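Local coordinates for monalysin (Pseudomonas entomophila, PDB 4MKO), which perforates host cell membranes as a beta-barrel pore-forming toxin, contributing to the intestinal damage and lethality that the bacterium inflicts on Drosophila, at residues K11-I16 / S108-T112; T80-R85 / E118-T123; D128-M132 / K186-V190; A161-S165 / D175-L179. All coordinates share one frame; numbering follows the deposited sequence. Where two conformers were deposited one is given.

From the N terminus, contact 1 joins the start of helix 12-20 to the loop after helix 103-107, closing a span of some ninety residues. Contact 2 crosses it, closing a loop of about thirty residues with helices 85-90 and 103-107 and tying the end of strand 72-81 to the loop before strand 124-133; the two touch where Thr112 OG1 and Ser119 OG are probably hydrogen-bonded. Contact 3 opens later and ties strand 124-133 of the two-stranded sheet to strand 173-191 of the mixed sheet. Contact 4, between the segments of contact 3, closes nine residues, mostly strand 165-170, and joins the approach to that strand to strand 173-191, across the chain's centre from contact 3.

Contact 1: K11-I16 / S108-T112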
loop_
_atom_site.group_PDB
_atom_site.type_symbol
_atom_site.label_atom_id
_atom_site.label_comp_id
_atom_site.label_asym_id
_atom_site.label_seq_id
_atom_site.Cartn_x
_atom_site.Cartn_y
_atom_site.Cartn_z
ATOM N N LYS A 11 2.940 -11.319 -8.110
ATOM C CA LYS A 11 3.970 -10.492 -8.736
ATOM C C LYS A 11 3.362 -9.753 -9.940
ATOM O O LYS A 11 3.034 -10.386 -10.939
ATOM C CB LYS A 11 5.160 -11.364 -9.168
ATOM C CG LYS A 11 6.302 -10.597 -9.833
ATOM C CD LYS A 11 7.452 -11.559 -10.116
ATOM C CE LYS A 11 8.624 -10.885 -10.779
ATOM N NZ LYS A 11 9.707 -11.861 -11.089
ATOM N N GLY A 12 3.218 -8.438 -9.819
ATOM C CA GLY A 12 2.734 -7.569 -10.886
ATOM C C GLY A 12 1.227 -7.464 -10.982
ATOM O O GLY A 12 0.489 -8.267 -10.390
ATOM N N ASP A 13 0.766 -6.473 -11.752
ATOM C CA ASP A 13 -0.651 -6.173 -11.942
ATOM C C ASP A 13 -1.440 -7.306 -12.577
ATOM O O ASP A 13 -2.604 -7.482 -12.203
ATOM C CB ASP A 13 -0.845 -4.875 -12.743
ATOM C CG ASP A 13 -0.686 -3.573 -11.958
ATOM O OD1 ASP A 13 -0.820 -3.603 -10.710
ATOM O OD2 ASP A 13 -0.471 -2.522 -12.597
ATOM N N PHE A 14 -0.847 -8.064 -13.528
ATOM C CA PHE A 14 -1.615 -9.189 -14.117
ATOM C C PHE A 14 -1.953 -10.215 -13.026
ATOM O O PHE A 14 -3.103 -10.658 -12.963
ATOM C CB PHE A 14 -0.873 -9.856 -15.286
ATOM C CG PHE A 14 -0.966 -9.045 -16.561
ATOM C CD1 PHE A 14 -2.152 -8.990 -17.285
ATOM C CD2 PHE A 14 0.142 -8.369 -17.055
ATOM C CE1 PHE A 14 -2.240 -8.231 -18.460
ATOM C CE2 PHE A 14 0.053 -7.614 -18.228
ATOM C CZ PHE A 14 -1.132 -7.571 -18.934
ATOM N N ALA A 15 -0.980 -10.511 -12.124
ATOM C CA ALA A 15 -1.193 -11.451 -11.008
ATOM C C ALA A 15 -2.186 -10.920 -9.961
ATOM O O ALA A 15 -3.050 -11.680 -9.520
ATOM C CB ALA A 15 0.129 -11.856 -10.369
ATOM N N ILE A 16 -2.121 -9.620 -9.605
ATOM C CA ILE A 16 -3.085 -9.014 -8.671
ATOM C C ILE A 16 -4.503 -9.060 -9.278
ATOM O O ILE A 16 -5.467 -9.343 -8.568
ATOM C CB ILE A 16 -2.668 -7.590 -8.201
ATOM C CG1 ILE A 16 -1.326 -7.652 -7.438
ATOM C CG2 ILE A 16 -3.796 -6.890 -7.375
ATOM C CD1 ILE A 16 -0.543 -6.334 -7.353
ATOM N N SER A 108 8.492 -3.513 -10.641
ATOM C CA SER A 108 7.649 -4.564 -10.022
ATOM C C SER A 108 6.429 -4.897 -10.891
ATOM O O SER A 108 5.566 -5.674 -10.462
ATOM C CB SER A 108 7.177 -4.113 -8.642
ATOM O OG SER A 108 8.287 -3.883 -7.788
ATOM N N GLU A 109 6.352 -4.302 -12.104
ATOM C CA GLU A 109 5.253 -4.527 -13.073
ATOM C C GLU A 109 3.895 -4.079 -12.515
ATOM O O GLU A 109 2.857 -4.703 -12.753
ATOM C CB GLU A 109 5.238 -5.993 -13.569
ATOM C CG GLU A 109 6.498 -6.387 -14.327
ATOM C CD GLU A 109 6.754 -7.880 -14.434
ATOM O OE1 GLU A 109 5.801 -8.633 -14.736
ATOM O OE2 GLU A 109 7.918 -8.295 -14.238
ATOM N N ILE A 110 3.924 -2.984 -11.755
ATOM C CA ILE A 110 2.740 -2.365 -11.178
ATOM C C ILE A 110 2.643 -0.961 -11.732
ATOM O O ILE A 110 3.656 -0.290 -11.882
ATOM C CB ILE A 110 2.824 -2.370 -9.626
ATOM C CG1 ILE A 110 2.690 -3.802 -9.079
ATOM C CG2 ILE A 110 1.803 -1.397 -8.970
ATOM C CD1 ILE A 110 3.208 -3.963 -7.654
ATOM N N SER A 111 1.424 -0.521 -12.035
ATOM C CA SER A 111 1.153 0.841 -12.489
ATOM C C SER A 111 0.068 1.398 -11.573
ATOM O O SER A 111 -0.930 0.715 -11.334
ATOM C CB SER A 111 0.679 0.846 -13.946
ATOM O OG SER A 111 0.279 2.157 -14.313
ATOM N N THR A 112 0.240 2.641 -11.060
ATOM C CA THR A 112 -0.767 3.237 -10.190
ATOM C C THR A 112 -2.020 3.644 -10.955
ATOM O O THR A 112 -3.098 3.636 -10.381
ATOM C CB THR A 112 -0.227 4.478 -9.446
ATOM O OG1 THR A 112 -0.019 5.514 -10.409
ATOM C CG2 THR A 112 1.083 4.199 -8.690
HETATM O O HOH W 1 4.778 -6.937 -8.133
HETATM O O HOH W 2 1.682 -6.252 -14.976
#
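Asp13 reaches from the first turn of helix 12-20 to the chain just beyond helix 103-107, where Glu109, with positive phi, ends that helix in a Schellman motif. The released backbone runs on through Ile110 and Ser111, and the side chains of Asp13 and Ile110 cross at about a right angle. The Asp13 carboxylate lies over the Ile110 backbone, OD2 being 3.5 Å from Ile110 CA, while OD1 approaches the CG2 branch of Ile110 at 3.8 Å. The acid stands there because its CG is anti to its own carbonyl carbon (chi1 -80°), which carries the carboxylate across to the loop. OD1 is also held by Gln184 NE2, an amide that binds Ser111 O as well, so one side chain of strand 173-191 links both partners.

Backbone atoms complete the join. Asp13 N donates to Glu109 O over 2.9 Å in a nearly straight bond, and this carbonyl also accepts from a water. Gly12 CA comes within 3.4 Å of Ser108 O in a CA-H...O contact, and a second water bridges Gly12 N to Ser108 O. Deeper in, Ile16 CD1 and Ile110 CD1 make a looser apolar contact at 4.4 Å. The loop's answering bond runs from Ser111 N to Asp13 OD2, 2.8 Å long, with the donor above the carboxylate plane, 36° out of it.

Contact 2: T80-R85 / E118-T123; sequences TKGHTR and ESWSTT
His83 grips Ser121 O twice: its backbone N donates over 2.9 Å in an almost straight bond, and its ring ND1 donates over 2.9 Å from the opposite face of the carbonyl plane. The oxygen lies in the imidazole plane, so the pair of bonds fixes the ring's rotation, with Trp120 O also at its edge. Returning the grip, Thr123 OG1 donates to His83 O over 2.7 Å from above that carbonyl's plane. The Thr123 methyl, CG2, sits over the centre of one guanidinium face of Arg85, 3.6 Å from Arg85 CZ, because the arginine chain bends at chi2 and chi3.

All this happens where strand 72-81 gives way to helix 85-90, which Thr84 N-caps, facing a type I beta turn from Glu118 to Ser121 in the loop leading to strand 124-133. Gly82, with positive phi, passes close to this turn, its CA 3.4 Å from Ser119 O, and a water joins Gly82 N to the same oxygen. Nearer the surface, extended Lys81 closes a salt bridge, NZ to Glu118 OE2 at 2.8 Å, entering 61° out of the carboxylate plane. In the second shell, Thr115 N holds Glu118 OE1, and the Phe87 ring meets that of His83.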
loop_
_atom_site.group_PDB
_atom_site.type_symbol
_atom_site.label_atom_id
_atom_site.label_comp_id
_atom_site.label_asym_id
_atom_site.label_seq_id
_atom_site.Cartn_x
_atom_site.Cartn_y
_atom_site.Cartn_z
ATOM N N THR A 80 -9.569 7.964 -3.963
ATOM C CA THR A 80 -8.435 8.854 -3.716
ATOM C C THR A 80 -7.223 8.456 -4.543
ATOM O O THR A 80 -7.111 7.307 -5.000
ATOM C CB THR A 80 -8.079 8.921 -2.212
ATOM O OG1 THR A 80 -7.611 7.639 -1.782
ATOM C CG2 THR A 80 -9.241 9.394 -1.330
ATOM N N LYS A 81 -6.305 9.419 -4.737
ATOM C CA LYS A 81 -5.030 9.234 -5.405
ATOM C C LYS A 81 -3.916 9.764 -4.500
ATOM O O LYS A 81 -4.184 10.609 -3.649
ATOM C CB LYS A 81 -4.995 9.850 -6.814
ATOM C CG LYS A 81 -5.276 11.345 -6.908
ATOM C CD LYS A 81 -5.683 11.693 -8.345
ATOM C CE LYS A 81 -6.219 13.099 -8.453
ATOM N NZ LYS A 81 -6.626 13.428 -9.848
ATOM N N GLY A 82 -2.701 9.233 -4.677
ATOM C CA GLY A 82 -1.540 9.578 -3.854
ATOM C C GLY A 82 -1.508 8.716 -2.610
ATOM O O GLY A 82 -2.113 7.637 -2.587
ATOM N N HIS A 83 -0.848 9.189 -1.536
ATOM C CA HIS A 83 -0.852 8.420 -0.283
ATOM C C HIS A 83 -2.287 8.252 0.238
ATOM O O HIS A 83 -3.146 9.121 0.005
ATOM C CB HIS A 83 0.058 9.081 0.773
ATOM C CG HIS A 83 1.513 8.889 0.488
ATOM N ND1 HIS A 83 2.172 9.659 -0.458
ATOM C CD2 HIS A 83 2.383 7.983 0.994
ATOM C CE1 HIS A 83 3.424 9.222 -0.465
ATOM N NE2 HIS A 83 3.597 8.222 0.399
ATOM N N THR A 84 -2.572 7.120 0.914
ATOM C CA THR A 84 -3.926 6.876 1.428
ATOM C C THR A 84 -4.302 7.854 2.542
ATOM O O THR A 84 -3.420 8.358 3.235
ATOM C CB THR A 84 -4.078 5.442 1.951
ATOM O OG1 THR A 84 -3.295 5.315 3.144
ATOM C CG2 THR A 84 -3.698 4.399 0.916
ATOM N N ARG A 85 -5.612 8.065 2.754
ATOM C CA ARG A 85 -6.067 8.930 3.834
ATOM C C ARG A 85 -5.576 8.369 5.178
ATOM O O ARG A 85 -5.101 9.137 6.008
ATOM C CB ARG A 85 -7.600 9.049 3.838
ATOM C CG ARG A 85 -8.124 10.172 4.750
ATOM C CD ARG A 85 -7.876 11.568 4.172
ATOM N NE ARG A 85 -8.722 11.874 3.010
ATOM C CZ ARG A 85 -8.515 12.896 2.179
ATOM N NH1 ARG A 85 -7.468 13.698 2.347
ATOM N NH2 ARG A 85 -9.336 13.105 1.159
ATOM N N GLU A 118 0.963 12.847 -9.197
ATOM C CA GLU A 118 -0.128 12.424 -8.324
ATOM C C GLU A 118 0.157 11.154 -7.505
ATOM O O GLU A 118 -0.278 11.078 -6.366
ATOM C CB GLU A 118 -1.364 12.110 -9.177
ATOM C CG GLU A 118 -2.161 13.300 -9.686
ATOM C CD GLU A 118 -3.262 12.922 -10.668
ATOM O OE1 GLU A 118 -3.315 11.752 -11.117
ATOM O OE2 GLU A 118 -4.080 13.813 -10.990
ATOM N N SER A 119 0.778 10.142 -8.123
ATOM C CA SER A 119 0.968 8.797 -7.573
ATOM C C SER A 119 1.504 8.723 -6.135
ATOM O O SER A 119 0.997 7.910 -5.343
ATOM C CB SER A 119 1.852 7.970 -8.500
ATOM O OG SER A 119 1.228 7.796 -9.763
ATOM N N TRP A 120 2.512 9.579 -5.803
ATOM C CA TRP A 120 3.192 9.559 -4.499
ATOM C C TRP A 120 3.029 10.868 -3.725
ATOM O O TRP A 120 3.750 11.131 -2.756
ATOM C CB TRP A 120 4.668 9.211 -4.704
ATOM C CG TRP A 120 4.894 7.820 -5.229
ATOM C CD1 TRP A 120 4.926 7.426 -6.535
ATOM C CD2 TRP A 120 5.098 6.635 -4.445
ATOM N NE1 TRP A 120 5.171 6.069 -6.619
ATOM C CE2 TRP A 120 5.269 5.556 -5.347
ATOM C CE3 TRP A 120 5.202 6.388 -3.059
ATOM C CZ2 TRP A 120 5.579 4.259 -4.917
ATOM C CZ3 TRP A 120 5.489 5.098 -2.633
ATOM C CH2 TRP A 120 5.667 4.048 -3.557
ATOM N N SER A 121 2.060 11.679 -4.143
ATOM C CA SER A 121 1.786 12.966 -3.520
ATOM C C SER A 121 0.834 12.801 -2.335
ATOM O O SER A 121 0.571 11.677 -1.871
ATOM C CB SER A 121 1.212 13.932 -4.564
ATOM O OG SER A 121 1.218 15.269 -4.090
ATOM N N THR A 122 0.309 13.932 -1.832
ATOM C CA THR A 122 -0.650 13.937 -0.743
ATOM C C THR A 122 -1.987 13.390 -1.237
ATOM O O THR A 122 -2.258 13.445 -2.444
ATOM C CB THR A 122 -0.791 15.359 -0.160
ATOM O OG1 THR A 122 -1.183 16.251 -1.204
ATOM C CG2 THR A 122 0.498 15.851 0.513
ATOM N N THR A 123 -2.810 12.860 -0.312
ATOM C CA THR A 123 -4.136 12.323 -0.612
ATOM C C THR A 123 -4.994 13.386 -1.313
ATOM O O THR A 123 -5.116 14.525 -0.828
ATOM C CB THR A 123 -4.878 11.870 0.664
ATOM O OG1 THR A 123 -3.994 11.152 1.535
ATOM C CG2 THR A 123 -6.098 11.010 0.353
HETATM O O HOH W 3 -1.534 6.957 -5.921
#

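Contact 3: D128-M132 / K186-V190. With ACT (acetate ion), chain J.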
loop_
_atom_site.group_PDB
_atom_site.type_symbol
_atom_site.label_atom_id
_atom_site.label_comp_id
_atom_site.label_asym_id
_atom_site.label_seq_id
_atom_site.Cartn_x
_atom_site.Cartn_y
_atom_site.Cartn_z
ATOM N N ASP A 128 -15.702 9.102 -8.841
ATOM C CA ASP A 128 -15.770 8.015 -9.800
ATOM C C ASP A 128 -17.231 7.579 -9.889
ATOM O O ASP A 128 -17.985 7.756 -8.927
ATOM C CB ASP A 128 -14.840 6.853 -9.413
ATOM C CG ASP A 128 -14.691 5.831 -10.517
ATOM O OD1 ASP A 128 -14.407 6.236 -11.662
ATOM O OD2 ASP A 128 -14.832 4.620 -10.229
ATOM N N THR A 129 -17.657 7.098 -11.061
ATOM C CA THR A 129 -19.048 6.671 -11.229
ATOM C C THR A 129 -19.124 5.288 -11.824
ATOM O O THR A 129 -18.250 4.920 -12.605
ATOM C CB THR A 129 -19.848 7.669 -12.126
ATOM O OG1 THR A 129 -19.335 7.640 -13.460
ATOM C CG2 THR A 129 -19.863 9.111 -11.584
ATOM N N THR A 130 -20.195 4.544 -11.490
ATOM C CA THR A 130 -20.532 3.237 -12.051
ATOM C C THR A 130 -22.055 3.146 -12.178
ATOM O O THR A 130 -22.769 3.387 -11.196
ATOM C CB THR A 130 -19.954 2.064 -11.217
ATOM O OG1 THR A 130 -18.536 2.210 -11.137
ATOM C CG2 THR A 130 -20.266 0.695 -11.831
ATOM N N GLU A 131 -22.544 2.783 -13.373
ATOM C CA GLU A 131 -23.978 2.580 -13.565
ATOM C C GLU A 131 -24.271 1.227 -12.935
ATOM O O GLU A 131 -23.587 0.246 -13.241
ATOM C CB GLU A 131 -24.379 2.613 -15.052
ATOM C CG GLU A 131 -25.891 2.614 -15.220
ATOM C CD GLU A 131 -26.391 2.665 -16.650
ATOM O OE1 GLU A 131 -27.006 3.688 -17.025
ATOM O OE2 GLU A 131 -26.197 1.670 -17.388
ATOM N N MET A 132 -25.188 1.200 -11.968
ATOM C CA MET A 132 -25.513 -0.018 -11.241
ATOM C C MET A 132 -27.023 -0.228 -11.227
ATOM O O MET A 132 -27.787 0.741 -11.305
ATOM C CB MET A 132 -24.995 0.079 -9.795
ATOM C CG MET A 132 -23.477 0.146 -9.678
ATOM S SD MET A 132 -23.000 0.465 -7.970
ATOM C CE MET A 132 -23.399 -1.110 -7.223
ATOM N N LYS A 186 -7.996 1.560 -9.213
ATOM C CA LYS A 186 -8.704 0.293 -9.307
ATOM C C LYS A 186 -9.665 0.172 -8.133
ATOM O O LYS A 186 -9.279 0.404 -6.978
ATOM C CB LYS A 186 -7.670 -0.833 -9.286
ATOM C CG LYS A 186 -8.159 -2.169 -9.765
ATOM C CD LYS A 186 -7.000 -3.128 -10.015
ATOM C CE LYS A 186 -6.221 -2.814 -11.273
ATOM N NZ LYS A 186 -5.201 -3.855 -11.550
ATOM N N ARG A 187 -10.911 -0.164 -8.431
ATOM C CA ARG A 187 -11.934 -0.334 -7.411
ATOM C C ARG A 187 -12.725 -1.607 -7.703
ATOM O O ARG A 187 -12.904 -1.975 -8.863
ATOM C CB ARG A 187 -12.847 0.907 -7.320
ATOM C CG ARG A 187 -13.774 1.120 -8.527
ATOM C CD ARG A 187 -15.131 0.461 -8.353
ATOM N NE ARG A 187 -15.951 0.596 -9.563
ATOM C CZ ARG A 187 -15.947 -0.238 -10.599
ATOM N NH1 ARG A 187 -15.128 -1.286 -10.618
ATOM N NH2 ARG A 187 -16.746 -0.019 -11.638
ATOM N N VAL A 188 -13.225 -2.236 -6.647
ATOM C CA VAL A 188 -13.974 -3.481 -6.710
ATOM C C VAL A 188 -15.356 -3.219 -6.143
ATOM O O VAL A 188 -15.468 -2.564 -5.113
ATOM C CB VAL A 188 -13.234 -4.577 -5.879
ATOM C CG1 VAL A 188 -14.005 -5.902 -5.857
ATOM C CG2 VAL A 188 -11.805 -4.800 -6.395
ATOM N N ILE A 189 -16.389 -3.791 -6.772
ATOM C CA ILE A 189 -17.770 -3.741 -6.266
ATOM C C ILE A 189 -18.221 -5.184 -6.110
ATOM O O ILE A 189 -18.152 -5.946 -7.069
ATOM C CB ILE A 189 -18.751 -2.908 -7.155
ATOM C CG1 ILE A 189 -18.231 -1.469 -7.413
ATOM C CG2 ILE A 189 -20.134 -2.866 -6.481
ATOM C CD1 ILE A 189 -19.081 -0.670 -8.417
ATOM N N VAL A 190 -18.642 -5.579 -4.894
ATOM C CA VAL A 190 -19.099 -6.941 -4.636
ATOM C C VAL A 190 -20.448 -6.946 -3.915
ATOM O O VAL A 190 -20.645 -6.097 -3.037
ATOM C CB VAL A 190 -18.069 -7.834 -3.884
ATOM C CG1 VAL A 190 -16.848 -8.156 -4.754
ATOM C CG2 VAL A 190 -17.655 -7.228 -2.549
HETATM C C ACT J . -3.358 -2.295 -14.607
HETATM O O ACT J . -3.578 -2.995 -13.601
HETATM O OXT ACT J . -2.231 -1.829 -14.938
HETATM C CH3 ACT J . -4.563 -1.992 -15.507
#
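Arg187 lays its guanidinium edge against Thr130, NH2 donating to Thr130 OG1 over 2.9 Å with the oxygen 5° out of the guanidinium plane. The two side chains come from opposite directions and bridge strands whose axes stay 10.4 Å apart, crossing at -36°. Arg187 CG lies between its backbone N and carbonyl carbon (chi1 69°), and the bend at chi2 turns the head toward Thr130 and under Ile189, two residues on, whose CD1 sits over one face of the guanidinium, offset toward the rim.

That same methyl meets Thr130 CG2 tip to tip at 3.9 Å, and Ile189 CG2 touches Met132 CE at 3.8 Å. Asp128 OD2 stands 4.2 Å from Arg187 NE, well out of the guanidinium plane, so their attraction is probably electrostatic alone. Tyr77 OH is the shared outside partner, hydrogen-bonded to Thr130 OG1 and Arg187 NE.

Lys186 NZ, on the other side of strand 173-191, salt-bridges Asp17 and hydrogen-bonds an acetate probably from the crystallisation liquor. Two beta layers thus pack face to face, the two-stranded antiparallel sheet of strands 72-81 and 124-133, in the region thought to form the pore, over the long-stranded sheet of an aerolysin-like toxin.

Contact 4: A161-S165 / D175-L179; sequences AFAYS and DLYYL
Phe162 and Tyr178 form an offset stack: their planes are 3° from parallel and their ring centroids 3.9 Å apart. The overlap is deep, since Phe162 CZ lies over the centre of the tyrosine ring and Tyr178 CD2 over that of the phenylalanine; Phe162 CE2 approaches Tyr178 CG to 3.5 Å. With Tyr178 CG placed between its backbone N and carbonyl carbon (chi1 69°), the ring is laid flat over its partner, and Tyr178 CB adds a CH-pi contact to the same phenylalanine face. His149 also stacks on Tyr178, and the Tyr95 ring meets Phe162 nearly perpendicularly while its hydroxyl is hydrogen-bonded to Tyr178 OH.

Aliphatic contacts come from Leu176, whose two methyls part company. CD2 meets the edge of the Phe162 ring, 3.7 Å from CE2 and near the ring plane, whereas CD1 lies 4.0 Å from Ser165 CB.

Polar links between the two backbones are sparse. Ser165 CA comes within 3.2 Å of Tyr177 O in a bent CA-H...O contact, and a water accepts from Leu179 N at 2.8 Å while donating to Tyr164 O. Outward from here, Tyr164 OH is hydrogen-bonded to Asp202 of helix 201-211.

The arrangement is an aromatic stack at the open end of the beta hairpin formed by strands 165-170 and 173-191, at the edge of the mixed sheet.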
loop_
_atom_site.group_PDB
_atom_site.type_symbol
_atom_site.label_atom_id
_atom_site.label_comp_id
_atom_site.label_asym_id
_atom_site.label_seq_id
_atom_site.Cartn_x
_atom_site.Cartn_y
_atom_site.Cartn_z
ATOM N N ALA A 161 8.153 9.148 14.293
ATOM C CA ALA A 161 7.587 9.702 13.060
ATOM C C ALA A 161 6.335 8.938 12.594
ATOM O O ALA A 161 5.410 9.563 12.080
ATOM C CB ALA A 161 8.640 9.692 11.960
ATOM N N PHE A 162 6.302 7.592 12.782
ATOM C CA PHE A 162 5.211 6.758 12.281
ATOM C C PHE A 162 4.399 6.051 13.378
ATOM O O PHE A 162 4.899 5.834 14.485
ATOM C CB PHE A 162 5.762 5.751 11.244
ATOM C CG PHE A 162 6.515 6.414 10.106
ATOM C CD1 PHE A 162 5.829 6.965 9.021
ATOM C CD2 PHE A 162 7.898 6.555 10.156
ATOM C CE1 PHE A 162 6.524 7.604 7.985
ATOM C CE2 PHE A 162 8.592 7.191 9.119
ATOM C CZ PHE A 162 7.900 7.724 8.048
ATOM N N ALA A 163 3.141 5.680 13.053
ATOM C CA ALA A 163 2.238 4.968 13.963
ATOM C C ALA A 163 2.861 3.608 14.379
ATOM O O ALA A 163 2.740 3.199 15.534
ATOM C CB ALA A 163 0.887 4.743 13.285
ATOM N N TYR A 164 3.554 2.951 13.431
ATOM C CA TYR A 164 4.230 1.663 13.614
ATOM C C TYR A 164 5.578 1.737 12.930
ATOM O O TYR A 164 5.668 2.107 11.756
ATOM C CB TYR A 164 3.399 0.517 12.993
ATOM C CG TYR A 164 2.092 0.256 13.709
ATOM C CD1 TYR A 164 2.034 -0.601 14.803
ATOM C CD2 TYR A 164 0.910 0.866 13.293
ATOM C CE1 TYR A 164 0.835 -0.846 15.467
ATOM C CE2 TYR A 164 -0.296 0.636 13.959
ATOM C CZ TYR A 164 -0.327 -0.219 15.047
ATOM O OH TYR A 164 -1.503 -0.433 15.736
ATOM N N SER A 165 6.634 1.382 13.661
ATOM C CA SER A 165 7.969 1.388 13.093
ATOM C C SER A 165 8.898 0.521 13.931
ATOM O O SER A 165 8.545 0.104 15.043
ATOM C CB SER A 165 8.520 2.818 13.017
ATOM O OG SER A 165 8.695 3.382 14.308
ATOM N N ASP A 175 18.854 2.698 11.722
ATOM C CA ASP A 175 17.938 2.673 10.570
ATOM C C ASP A 175 16.487 2.706 11.018
ATOM O O ASP A 175 16.185 2.258 12.129
ATOM C CB ASP A 175 18.221 1.436 9.706
ATOM C CG ASP A 175 19.523 1.511 8.923
ATOM O OD1 ASP A 175 20.210 2.550 9.008
ATOM O OD2 ASP A 175 19.847 0.537 8.224
ATOM N N LEU A 176 15.589 3.244 10.170
ATOM C CA LEU A 176 14.170 3.342 10.499
ATOM C C LEU A 176 13.336 2.537 9.497
ATOM O O LEU A 176 13.354 2.824 8.297
ATOM C CB LEU A 176 13.718 4.817 10.531
ATOM C CG LEU A 176 12.262 5.076 10.933
ATOM C CD1 LEU A 176 11.982 4.665 12.390
ATOM C CD2 LEU A 176 11.886 6.551 10.747
ATOM N N TYR A 177 12.604 1.538 10.000
ATOM C CA TYR A 177 11.768 0.674 9.181
ATOM C C TYR A 177 10.329 1.046 9.416
ATOM O O TYR A 177 9.901 1.144 10.561
ATOM C CB TYR A 177 11.963 -0.808 9.555
ATOM C CG TYR A 177 13.280 -1.385 9.095
ATOM C CD1 TYR A 177 14.461 -1.114 9.782
ATOM C CD2 TYR A 177 13.347 -2.215 7.977
ATOM C CE1 TYR A 177 15.684 -1.630 9.348
ATOM C CE2 TYR A 177 14.559 -2.759 7.551
ATOM C CZ TYR A 177 15.725 -2.459 8.240
ATOM O OH TYR A 177 16.909 -3.014 7.844
ATOM N N TYR A 178 9.581 1.258 8.338
ATOM C CA TYR A 178 8.170 1.611 8.447
ATOM C C TYR A 178 7.456 1.228 7.142
ATOM O O TYR A 178 8.121 0.897 6.149
ATOM C CB TYR A 178 8.002 3.135 8.753
ATOM C CG TYR A 178 8.416 4.000 7.581
ATOM C CD1 TYR A 178 9.761 4.293 7.344
ATOM C CD2 TYR A 178 7.476 4.449 6.652
ATOM C CE1 TYR A 178 10.153 5.059 6.247
ATOM C CE2 TYR A 178 7.861 5.187 5.532
ATOM C CZ TYR A 178 9.198 5.506 5.345
ATOM O OH TYR A 178 9.591 6.185 4.212
ATOM N N LEU A 179 6.113 1.285 7.142
ATOM C CA LEU A 179 5.350 1.041 5.921
ATOM C C LEU A 179 4.653 2.320 5.488
ATOM O O LEU A 179 4.263 3.122 6.328
ATOM C CB LEU A 179 4.259 -0.039 6.115
ATOM C CG LEU A 179 4.658 -1.389 6.724
ATOM C CD1 LEU A 179 3.429 -2.326 6.774
ATOM C CD2 LEU A 179 5.780 -2.061 5.927
HETATM O O HOH W 4 4.473 1.298 9.454
#